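Local atomic coordinates of 4-hydroxy-tetrahydrodipicolinate synthase (Thermotoga maritima, PDB entry 1O5K), a protein that catalyses the condensation of pyruvate with aspartate-beta-semialdehyde to 4-hydroxy-tetrahydrodipicolinate, a step of lysine biosynthesis that proceeds through a Schiff base. Residues A[36-48]-A[220-232]. Sequence-based numbering, arbitrary orientation.
Sequences ERLVRYQLENGVN and VVSNVAPKQMVEL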
ATOM      1  N   GLU A  36      -6.131 -36.277 -17.558  1.00 24.40           N
ATOM      2  CA  GLU A  36      -6.234 -37.550 -16.842  1.00 25.57           C
ATOM      3  C   GLU A  36      -4.871 -38.026 -16.270  1.00 25.35           C
ATOM      4  O   GLU A  36      -4.821 -38.529 -15.131  1.00 24.70           O
ATOM      5  CB  GLU A  36      -6.914 -38.605 -17.705  1.00 24.75           C
ATOM      6  CG  GLU A  36      -6.802 -39.996 -17.121  1.00 35.51           C
ATOM      7  CD  GLU A  36      -7.740 -41.001 -17.752  1.00 45.63           C
ATOM      8  OE1 GLU A  36      -7.622 -42.178 -17.360  1.00 45.74           O
ATOM      9  OE2 GLU A  36      -8.586 -40.615 -18.599  1.00 42.39           O
ATOM     10  N   ARG A  37      -3.784 -37.807 -17.014  1.00 24.92           N
ATOM     11  CA  ARG A  37      -2.419 -38.075 -16.523  1.00 27.58           C
ATOM     12  C   ARG A  37      -2.089 -37.262 -15.270  1.00 25.61           C
ATOM     13  O   ARG A  37      -1.422 -37.754 -14.345  1.00 24.81           O
ATOM     14  CB  ARG A  37      -1.344 -37.736 -17.577  1.00 28.33           C
ATOM     15  CG  ARG A  37      -1.200 -38.709 -18.704  1.00 39.81           C
ATOM     16  CD  ARG A  37       0.158 -38.570 -19.496  1.00 42.36           C
ATOM     17  NE  ARG A  37       0.330 -37.280 -20.188  1.00 54.10           N
ATOM     18  CZ  ARG A  37       0.009 -37.049 -21.471  1.00 60.18           C
ATOM     19  NH1 ARG A  37      -0.506 -38.016 -22.235  1.00 59.06           N
ATOM     20  NH2 ARG A  37       0.206 -35.844 -22.006  1.00 57.19           N
ATOM     21  N   LEU A  38      -2.516 -36.011 -15.276  1.00 24.74           N
ATOM     22  CA  LEU A  38      -2.289 -35.114 -14.157  1.00 24.95           C
ATOM     23  C   LEU A  38      -3.114 -35.547 -12.939  1.00 26.05           C
ATOM     24  O   LEU A  38      -2.592 -35.553 -11.828  1.00 25.05           O
ATOM     25  CB  LEU A  38      -2.578 -33.664 -14.553  1.00 24.90           C
ATOM     26  CG  LEU A  38      -2.166 -32.634 -13.525  1.00 33.78           C
ATOM     27  CD1 LEU A  38      -0.680 -32.828 -13.139  1.00 37.73           C
ATOM     28  CD2 LEU A  38      -2.446 -31.185 -13.997  1.00 32.12           C
ATOM     29  N   VAL A  39      -4.381 -35.913 -13.151  1.00 24.84           N
ATOM     30  CA  VAL A  39      -5.234 -36.376 -12.037  1.00 26.17           C
ATOM     31  C   VAL A  39      -4.588 -37.627 -11.431  1.00 22.86           C
ATOM     32  O   VAL A  39      -4.436 -37.701 -10.237  1.00 27.02           O
ATOM     33  CB  VAL A  39      -6.659 -36.651 -12.487  1.00 24.37           C
ATOM     34  CG1 VAL A  39      -7.497 -37.332 -11.375  1.00 23.45           C
ATOM     35  CG2 VAL A  39      -7.318 -35.340 -12.961  1.00 25.13           C
ATOM     36  N   ARG A  40      -4.134 -38.562 -12.266  1.00 25.89           N
ATOM     37  CA  ARG A  40      -3.517 -39.784 -11.740  1.00 27.28           C
ATOM     38  C   ARG A  40      -2.249 -39.486 -10.893  1.00 27.37           C
ATOM     39  O   ARG A  40      -2.046 -40.070  -9.823  1.00 24.40           O
ATOM     40  CB  ARG A  40      -3.235 -40.782 -12.855  1.00 27.16           C
ATOM     41  CG  ARG A  40      -4.525 -41.313 -13.484  1.00 32.37           C
ATOM     42  CD  ARG A  40      -4.317 -42.398 -14.576  1.00 36.71           C
ATOM     43  NE  ARG A  40      -5.625 -42.685 -15.171  1.00 52.27           N
ATOM     44  CZ  ARG A  40      -6.598 -43.377 -14.568  1.00 57.76           C
ATOM     45  NH1 ARG A  40      -6.410 -43.916 -13.361  1.00 66.45           N
ATOM     46  NH2 ARG A  40      -7.771 -43.550 -15.173  1.00 54.90           N
ATOM     47  N   TYR A  41      -1.451 -38.529 -11.335  1.00 27.27           N
ATOM     48  CA  TYR A  41      -0.298 -38.035 -10.548  1.00 26.28           C
ATOM     49  C   TYR A  41      -0.677 -37.481  -9.188  1.00 24.37           C
ATOM     50  O   TYR A  41       0.029 -37.706  -8.219  1.00 25.78           O
ATOM     51  CB  TYR A  41       0.419 -36.984 -11.404  1.00 23.48           C
ATOM     52  CG  TYR A  41       1.687 -36.337 -10.868  1.00 22.83           C
ATOM     53  CD1 TYR A  41       2.799 -37.099 -10.525  1.00 28.96           C
ATOM     54  CD2 TYR A  41       1.810 -34.946 -10.829  1.00 23.33           C
ATOM     55  CE1 TYR A  41       3.969 -36.495 -10.105  1.00 26.63           C
ATOM     56  CE2 TYR A  41       2.997 -34.335 -10.401  1.00 20.81           C
ATOM     57  CZ  TYR A  41       4.069 -35.095 -10.062  1.00 25.13           C
ATOM     58  OH  TYR A  41       5.250 -34.462  -9.668  1.00 27.36           O
ATOM     59  N   GLN A  42      -1.767 -36.712  -9.121  1.00 24.14           N
ATOM     60  CA  GLN A  42      -2.259 -36.211  -7.847  1.00 26.34           C
ATOM     61  C   GLN A  42      -2.679 -37.375  -6.923  1.00 25.51           C
ATOM     62  O   GLN A  42      -2.315 -37.411  -5.741  1.00 26.70           O
ATOM     63  CB  GLN A  42      -3.437 -35.273  -8.079  1.00 25.18           C
ATOM     64  CG  GLN A  42      -3.032 -34.062  -8.922  1.00 27.66           C
ATOM     65  CD  GLN A  42      -1.949 -33.226  -8.248  1.00 21.57           C
ATOM     66  OE1 GLN A  42      -2.052 -32.874  -7.075  1.00 26.16           O
ATOM     67  NE2 GLN A  42      -0.917 -32.916  -8.985  1.00 26.10           N
ATOM     68  N   LEU A  43      -3.470 -38.284  -7.465  1.00 24.41           N
ATOM     69  CA  LEU A  43      -4.056 -39.378  -6.708  1.00 28.48           C
ATOM     70  C   LEU A  43      -2.966 -40.264  -6.155  1.00 29.20           C
ATOM     71  O   LEU A  43      -3.020 -40.677  -4.997  1.00 30.88           O
ATOM     72  CB  LEU A  43      -4.978 -40.219  -7.579  1.00 29.46           C
ATOM     73  CG  LEU A  43      -6.358 -39.583  -7.845  1.00 29.18           C
ATOM     74  CD1 LEU A  43      -7.064 -40.330  -8.968  1.00 28.54           C
ATOM     75  CD2 LEU A  43      -7.213 -39.520  -6.570  1.00 35.24           C
ATOM     76  N   GLU A  44      -1.962 -40.520  -6.986  1.00 26.77           N
ATOM     77  CA  GLU A  44      -0.882 -41.430  -6.624  1.00 27.32           C
ATOM     78  C   GLU A  44       0.043 -40.857  -5.548  1.00 28.58           C
ATOM     79  O   GLU A  44       0.770 -41.586  -4.887  1.00 28.13           O
ATOM     80  CB  GLU A  44      -0.056 -41.800  -7.860  1.00 27.50           C
ATOM     81  N   ASN A  45       0.053 -39.549  -5.415  1.00 27.35           N
ATOM     82  CA  ASN A  45       0.895 -38.844  -4.446  1.00 27.55           C
ATOM     83  C   ASN A  45       0.184 -38.338  -3.199  1.00 27.79           C
ATOM     84  O   ASN A  45       0.730 -37.500  -2.463  1.00 27.84           O
ATOM     85  CB  ASN A  45       1.655 -37.747  -5.179  1.00 25.52           C
ATOM     86  CG  ASN A  45       2.770 -38.318  -5.993  1.00 29.29           C
ATOM     87  OD1 ASN A  45       3.739 -38.848  -5.417  1.00 26.81           O
ATOM     88  ND2 ASN A  45       2.608 -38.333  -7.329  1.00 26.77           N
ATOM     89  N   GLY A  46      -1.034 -38.836  -2.946  1.00 26.78           N
ATOM     90  CA  GLY A  46      -1.663 -38.624  -1.634  1.00 27.66           C
ATOM     91  C   GLY A  46      -2.426 -37.346  -1.399  1.00 28.02           C
ATOM     92  O   GLY A  46      -2.773 -37.011  -0.255  1.00 27.82           O
ATOM     93  N   VAL A  47      -2.715 -36.615  -2.473  1.00 26.17           N
ATOM     94  CA  VAL A  47      -3.554 -35.434  -2.389  1.00 26.32           C
ATOM     95  C   VAL A  47      -4.951 -35.813  -1.886  1.00 24.02           C
ATOM     96  O   VAL A  47      -5.459 -36.884  -2.197  1.00 23.21           O
ATOM     97  CB  VAL A  47      -3.509 -34.735  -3.788  1.00 28.22           C
ATOM     98  CG1 VAL A  47      -4.628 -33.824  -4.057  1.00 35.97           C
ATOM     99  CG2 VAL A  47      -2.165 -34.012  -3.911  1.00 26.70           C
ATOM    100  N   ASN A  48      -5.558 -34.930  -1.095  1.00 23.25           N
ATOM    101  CA  ASN A  48      -6.766 -35.248  -0.387  1.00 23.87           C
ATOM    102  C   ASN A  48      -8.055 -34.670  -0.980  1.00 27.03           C
ATOM    103  O   ASN A  48      -9.115 -35.012  -0.529  1.00 22.42           O
ATOM    104  CB  ASN A  48      -6.632 -34.875   1.085  1.00 29.13           C
ATOM    105  CG  ASN A  48      -5.940 -36.022   1.878  1.00 38.54           C
ATOM    106  OD1 ASN A  48      -5.987 -37.169   1.451  1.00 40.33           O
ATOM    107  ND2 ASN A  48      -5.304 -35.709   2.956  1.00 38.81           N
ATOM    108  N   VAL A 220      -1.618 -24.517  -5.500  1.00 24.07           N
ATOM    109  CA  VAL A 220      -1.136 -24.456  -6.913  1.00 20.98           C
ATOM    110  C   VAL A 220       0.116 -25.354  -7.073  1.00 22.77           C
ATOM    111  O   VAL A 220       0.267 -26.142  -8.027  1.00 24.10           O
ATOM    112  CB  VAL A 220      -0.795 -23.048  -7.231  1.00 23.17           C
ATOM    113  CG1 VAL A 220      -0.054 -22.926  -8.574  1.00 27.68           C
ATOM    114  CG2 VAL A 220      -2.088 -22.170  -7.258  1.00 26.14           C
ATOM    115  N   VAL A 221       1.036 -25.219  -6.126  1.00 24.94           N
ATOM    116  CA  VAL A 221       2.290 -25.972  -6.143  1.00 26.52           C
ATOM    117  C   VAL A 221       2.098 -27.474  -6.219  1.00 25.47           C
ATOM    118  O   VAL A 221       2.932 -28.172  -6.802  1.00 24.12           O
ATOM    119  CB  VAL A 221       3.196 -25.635  -4.878  1.00 30.31           C
ATOM    120  CG1 VAL A 221       4.443 -26.462  -4.930  1.00 36.28           C
ATOM    121  CG2 VAL A 221       3.605 -24.150  -4.827  1.00 33.83           C
ATOM    122  N   SER A 222       1.059 -28.006  -5.568  1.00 23.36           N
ATOM    123  CA  SER A 222       0.803 -29.410  -5.653  1.00 23.45           C
ATOM    124  C   SER A 222       0.537 -29.947  -7.060  1.00 25.74           C
ATOM    125  O   SER A 222       0.582 -31.169  -7.250  1.00 25.40           O
ATOM    126  CB  SER A 222      -0.364 -29.816  -4.747  1.00 24.02           C
ATOM    127  OG  SER A 222      -1.580 -29.161  -5.103  1.00 24.16           O
ATOM    128  N   ASN A 223       0.247 -29.084  -8.048  1.00 24.35           N
ATOM    129  CA  ASN A 223       0.179 -29.572  -9.425  1.00 24.12           C
ATOM    130  C   ASN A 223       1.476 -30.255  -9.841  1.00 24.68           C
ATOM    131  O   ASN A 223       1.462 -31.254 -10.560  1.00 25.97           O
ATOM    132  CB  ASN A 223      -0.091 -28.427 -10.387  1.00 24.96           C
ATOM    133  CG  ASN A 223      -1.572 -28.059 -10.487  1.00 25.74           C
ATOM    134  OD1 ASN A 223      -2.325 -28.649 -11.289  1.00 24.43           O
ATOM    135  ND2 ASN A 223      -1.986 -27.034  -9.716  1.00 24.69           N
ATOM    136  N   VAL A 224       2.603 -29.695  -9.407  1.00 23.53           N
ATOM    137  CA  VAL A 224       3.901 -30.221  -9.781  1.00 24.97           C
ATOM    138  C   VAL A 224       4.575 -31.003  -8.693  1.00 23.18           C
ATOM    139  O   VAL A 224       5.299 -31.957  -8.988  1.00 23.21           O
ATOM    140  CB  VAL A 224       4.865 -29.125 -10.310  1.00 27.49           C
ATOM    141  CG1 VAL A 224       4.265 -28.459 -11.575  1.00 32.11           C
ATOM    142  CG2 VAL A 224       5.174 -28.106  -9.273  1.00 25.22           C
ATOM    143  N   ALA A 225       4.314 -30.641  -7.433  1.00 23.77           N
ATOM    144  CA  ALA A 225       4.959 -31.290  -6.305  1.00 23.27           C
ATOM    145  C   ALA A 225       3.946 -31.752  -5.255  1.00 23.13           C
ATOM    146  O   ALA A 225       3.989 -31.299  -4.105  1.00 23.57           O
ATOM    147  CB  ALA A 225       5.923 -30.279  -5.691  1.00 23.76           C
ATOM    148  N   PRO A 226       3.038 -32.652  -5.631  1.00 24.78           N
ATOM    149  CA  PRO A 226       1.984 -33.084  -4.735  1.00 25.55           C
ATOM    150  C   PRO A 226       2.511 -33.766  -3.485  1.00 26.31           C
ATOM    151  O   PRO A 226       2.033 -33.486  -2.397  1.00 26.35           O
ATOM    152  CB  PRO A 226       1.145 -34.040  -5.602  1.00 24.45           C
ATOM    153  CG  PRO A 226       2.096 -34.510  -6.645  1.00 24.27           C
ATOM    154  CD  PRO A 226       2.922 -33.294  -6.953  1.00 23.28           C
ATOM    155  N   LYS A 227       3.482 -34.657  -3.626  1.00 25.41           N
ATOM    156  CA  LYS A 227       3.966 -35.394  -2.452  1.00 27.81           C
ATOM    157  C   LYS A 227       4.579 -34.481  -1.425  1.00 24.97           C
ATOM    158  O   LYS A 227       4.369 -34.692  -0.223  1.00 23.53           O
ATOM    159  CB  LYS A 227       5.000 -36.429  -2.880  1.00 27.98           C
ATOM    160  CG  LYS A 227       5.678 -37.228  -1.768  1.00 33.35           C
ATOM    161  CD  LYS A 227       6.533 -38.299  -2.465  1.00 44.96           C
ATOM    162  CE  LYS A 227       7.813 -38.621  -1.724  1.00 55.79           C
ATOM    163  NZ  LYS A 227       8.682 -39.509  -2.568  1.00 60.30           N
ATOM    164  N   GLN A 228       5.300 -33.466  -1.891  1.00 25.69           N
ATOM    165  CA  GLN A 228       5.979 -32.509  -0.997  1.00 25.92           C
ATOM    166  C   GLN A 228       4.984 -31.634  -0.264  1.00 26.12           C
ATOM    167  O   GLN A 228       5.101 -31.421   0.969  1.00 26.16           O
ATOM    168  CB  GLN A 228       7.006 -31.674  -1.791  1.00 26.53           C
ATOM    169  CG  GLN A 228       8.147 -32.507  -2.321  1.00 32.17           C
ATOM    170  CD  GLN A 228       7.804 -33.470  -3.474  1.00 39.12           C
ATOM    171  OE1 GLN A 228       6.970 -33.183  -4.352  1.00 29.91           O
ATOM    172  NE2 GLN A 228       8.476 -34.628  -3.473  1.00 44.66           N
ATOM    173  N   MET A 229       3.957 -31.134  -0.967  1.00 25.16           N
ATOM    174  CA  MET A 229       2.908 -30.381  -0.246  1.00 24.74           C
ATOM    175  C   MET A 229       2.131 -31.245   0.734  1.00 24.10           C
ATOM    176  O   MET A 229       1.786 -30.814   1.838  1.00 22.13           O
ATOM    177  CB  MET A 229       1.931 -29.737  -1.233  1.00 24.08           C
ATOM    178  CG  MET A 229       2.517 -28.623  -2.010  1.00 30.41           C
ATOM    179  SD  MET A 229       3.075 -27.198  -0.944  1.00 32.79           S
ATOM    180  CE  MET A 229       1.639 -26.507  -0.272  1.00 37.29           C
ATOM    181  N   VAL A 230       1.903 -32.494   0.376  1.00 22.34           N
ATOM    182  CA  VAL A 230       1.239 -33.419   1.292  1.00 21.22           C
ATOM    183  C   VAL A 230       2.076 -33.626   2.529  1.00 22.89           C
ATOM    184  O   VAL A 230       1.547 -33.652   3.621  1.00 25.55           O
ATOM    185  CB  VAL A 230       0.943 -34.774   0.585  1.00 24.90           C
ATOM    186  CG1 VAL A 230       0.548 -35.866   1.552  1.00 29.25           C
ATOM    187  CG2 VAL A 230      -0.143 -34.577  -0.412  1.00 24.15           C
ATOM    188  N   GLU A 231       3.384 -33.828   2.347  1.00 24.33           N
ATOM    189  CA  GLU A 231       4.324 -33.994   3.454  1.00 27.42           C
ATOM    190  C   GLU A 231       4.359 -32.778   4.380  1.00 22.51           C
ATOM    191  O   GLU A 231       4.490 -32.947   5.565  1.00 24.47           O
ATOM    192  CB  GLU A 231       5.725 -34.273   2.895  1.00 27.26           C
ATOM    193  CG  GLU A 231       6.860 -34.354   3.894  1.00 40.51           C
ATOM    194  CD  GLU A 231       8.247 -34.524   3.234  1.00 43.33           C
ATOM    195  OE1 GLU A 231       9.172 -35.019   3.944  1.00 56.99           O
ATOM    196  OE2 GLU A 231       8.427 -34.126   2.035  1.00 56.61           O
ATOM    197  N   LEU A 232       4.290 -31.583   3.828  1.00 23.37           N
ATOM    198  CA  LEU A 232       4.282 -30.380   4.640  1.00 23.31           C
ATOM    199  C   LEU A 232       3.137 -30.437   5.636  1.00 24.76           C
ATOM    200  O   LEU A 232       3.340 -30.192   6.820  1.00 25.01           O
ATOM    201  CB  LEU A 232       4.222 -29.133   3.752  1.00 22.73           C
ATOM    202  CG  LEU A 232       4.336 -27.732   4.378  1.00 26.06           C
ATOM    203  CD1 LEU A 232       4.640 -26.706   3.308  1.00 27.25           C
ATOM    204  CD2 LEU A 232       3.065 -27.335   5.124  1.00 29.10           C
TER
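The phenol OH of Y41 donates to the backbone O of V224, 2.6 Å away, reaching it from 36° above the carbonyl plane. With CG anti to the backbone N (chi1 -178°), the ring is carried out from helix 32-44 to the turn that precedes helix 226-237, and its rim comes beside the O atoms of N223 and V224, both near the ring plane. P226, in the first turn of the second helix, where a proline needs no N-H to give, lays CG over one ring face in a CH-pi contact, 4.1 Å from the ring centroid. A phenylalanine in place of Y41 could keep this contact but would probably leave the V224 carbonyl without its phenolic donor.

Deeper in, Q42 bends at chi2 (-61°) and brings NE2 2.9 Å from the O of S222, a hydrogen bond in the plane of the glutamine amide. An amide suits this buried place because it can donate at NE2 and accept at OE1, which bonds to OG1 of T19, an oxygen bonded also to OG of S222. In this TIM barrel, the helix after the first strand packs directly against the segment following strand 216-219, over strand 16-20, the neighbour of 216-219. CD2 of L38 lies beside OD1 of N223, an amide bonded to the backbone of A20 and V22 and close to T56, a predicted pyruvate-binding residue.

In the loop that follows helix 32-44, N45 turns ND2 back to the O of Y41 at 2.8 Å, while its CB rests 3.6 Å from P226 CG. G46, with its positive phi, lets the chain turn past V230, whose CG2 lies 3.6 Å from the glycine O. Branched and compact, V47 places CG2 3.7 Å from P226 CB, with V230 CG2 next to it.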